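Local coordinates for iron transport multicopper oxidase FET3 (Saccharomyces cerevisiae, PDB 1ZPU), which oxidises ferrous iron to ferric iron at the yeast cell surface, reducing dioxygen to water with four copper ions, to supply high-affinity iron uptake, at residues E498-S502 / C503-T507. Numbering follows the deposited sequence.
Sequences EVCQS and CSVAT. With NAG (2-acetamido-2-deoxy-beta-D-glucopyranose), chain J.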
loop_
_atom_site.group_PDB
_atom_site.type_symbol
_atom_site.label_atom_id
_atom_site.label_comp_id
_atom_site.label_asym_id
_atom_site.label_seq_id
_atom_site.Cartn_x
_atom_site.Cartn_y
_atom_site.Cartn_z
ATOM N N GLU A 498 -26.475 5.612 -3.493
ATOM C CA GLU A 498 -27.214 5.032 -2.377
ATOM C C GLU A 498 -26.353 4.952 -1.100
ATOM O O GLU A 498 -26.847 5.259 -0.010
ATOM C CB GLU A 498 -27.756 3.661 -2.796
ATOM C CG GLU A 498 -28.173 2.723 -1.669
ATOM C CD GLU A 498 -29.591 2.961 -1.185
ATOM O OE1 GLU A 498 -30.385 3.649 -1.883
ATOM O OE2 GLU A 498 -29.905 2.437 -0.094
ATOM N N VAL A 499 -25.085 4.546 -1.253
ATOM C CA VAL A 499 -24.103 4.519 -0.158
ATOM C C VAL A 499 -23.945 5.903 0.460
ATOM O O VAL A 499 -23.966 6.046 1.684
ATOM C CB VAL A 499 -22.684 4.047 -0.641
ATOM C CG1 VAL A 499 -21.662 4.095 0.494
ATOM C CG2 VAL A 499 -22.728 2.655 -1.209
ATOM N N CYS A 500 -23.775 6.909 -0.398
ATOM C CA CYS A 500 -23.612 8.300 0.026
ATOM C C CYS A 500 -24.789 8.856 0.802
ATOM O O CYS A 500 -24.590 9.412 1.872
ATOM C CB CYS A 500 -23.294 9.198 -1.164
ATOM S SG CYS A 500 -21.537 9.426 -1.428
ATOM N N GLN A 501 -26.005 8.705 0.274
ATOM C CA GLN A 501 -27.213 9.183 0.965
ATOM C C GLN A 501 -27.366 8.499 2.317
ATOM O O GLN A 501 -27.737 9.139 3.301
ATOM C CB GLN A 501 -28.485 8.934 0.147
ATOM C CG GLN A 501 -28.591 9.716 -1.130
ATOM C CD GLN A 501 -29.433 8.989 -2.152
ATOM O OE1 GLN A 501 -29.049 7.922 -2.638
ATOM N NE2 GLN A 501 -30.600 9.558 -2.483
ATOM N N SER A 502 -27.089 7.199 2.344
ATOM C CA SER A 502 -27.206 6.388 3.541
ATOM C C SER A 502 -26.181 6.826 4.587
ATOM O O SER A 502 -26.352 6.588 5.784
ATOM C CB SER A 502 -26.972 4.924 3.160
ATOM O OG SER A 502 -27.624 4.031 4.041
ATOM N N CYS A 503 -25.120 7.468 4.106
ATOM C CA CYS A 503 -24.005 7.945 4.923
ATOM C C CYS A 503 -24.172 9.418 5.299
ATOM O O CYS A 503 -23.390 9.957 6.091
ATOM C CB CYS A 503 -22.720 7.791 4.122
ATOM S SG CYS A 503 -21.204 8.044 5.044
ATOM N N SER A 504 -25.198 10.050 4.720
ATOM C CA SER A 504 -25.394 11.506 4.756
ATOM C C SER A 504 -24.133 12.303 4.361
ATOM O O SER A 504 -23.692 13.199 5.081
ATOM C CB SER A 504 -25.940 11.954 6.119
ATOM O OG SER A 504 -27.161 11.303 6.419
ATOM N N VAL A 505 -23.559 11.943 3.216
ATOM C CA VAL A 505 -22.424 12.643 2.599
ATOM C C VAL A 505 -22.875 13.136 1.222
ATOM O O VAL A 505 -23.421 12.360 0.420
ATOM C CB VAL A 505 -21.191 11.704 2.426
ATOM C CG1 VAL A 505 -20.094 12.371 1.592
ATOM C CG2 VAL A 505 -20.642 11.275 3.779
ATOM N N ALA A 506 -22.652 14.415 0.942
ATOM C CA ALA A 506 -23.140 15.008 -0.301
ATOM C C ALA A 506 -22.352 14.557 -1.535
ATOM O O ALA A 506 -21.217 14.086 -1.431
ATOM C CB ALA A 506 -23.139 16.529 -0.202
ATOM N N THR A 507 -22.992 14.698 -2.696
ATOM C CA THR A 507 -22.312 14.674 -3.993
ATOM C C THR A 507 -22.495 16.027 -4.713
ATOM O O THR A 507 -23.247 16.147 -5.689
ATOM C CB THR A 507 -22.775 13.523 -4.891
ATOM O OG1 THR A 507 -22.278 13.764 -6.215
ATOM C CG2 THR A 507 -24.332 13.404 -4.923
HETATM C C1 NAG J . -18.880 12.755 9.831
HETATM C C2 NAG J . -19.918 13.803 10.197
HETATM C C3 NAG J . -19.451 15.200 9.760
HETATM C C4 NAG J . -18.009 15.461 10.244
HETATM C C5 NAG J . -17.103 14.263 9.932
HETATM C C6 NAG J . -15.650 14.407 10.405
HETATM C C7 NAG J . -21.878 13.428 8.600
HETATM C C8 NAG J . -21.153 13.857 7.343
HETATM N N2 NAG J . -21.250 13.372 9.784
HETATM O O3 NAG J . -20.346 16.197 10.229
HETATM O O4 NAG J . -17.488 16.650 9.677
HETATM O O5 NAG J . -17.689 13.112 10.498
HETATM O O6 NAG J . -15.069 13.129 10.646
HETATM O O7 NAG J . -23.078 13.132 8.532
#
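The carbonyl oxygen of C500 takes a nearly straight hydrogen bond from the amide of V505, N to O 3.0 Å with 176° at the hydrogen, and this bond closes the last turn of helix 494-502. C503 N adds a weak bond to the same oxygen. Beside them S504 N donates to Q501 O at 3.0 Å. S504 is the first residue to leave the helix and has positive phi; with the bonds from V505 N to C500 O and from S504 N to Q501 O, that makes a Schellman motif.

The two cysteines of this turn, which lies away from the copper sites, meet different surroundings. C500 forms a disulfide with C81, so its SG is fixed from outside; its CB lies 3.5 Å from V505 O. V505 holds CG1 anti to its own N, and that methyl is the one nearest C500 SG, at a loose 4.5 Å; the V505 side chain also packs on F77, C81 and P347. C503 tucks its CB against the end of the helix, 3.2 Å from V499 O, while its chi1 of -169° swings SG clear of the backbone N; its side chain touches P82 and another NAG than the one beside S504. S502 OG is hydrogen-bonded to S87, and S504 O lies 3.5 Å from the N-acetyl methyl carbon C8 of its NAG.

Backbone amides thus satisfy carbonyls that the helix would otherwise leave open at its C-terminal end, and the C500–C81 disulfide fixes that end covalently relative to the loop around C81.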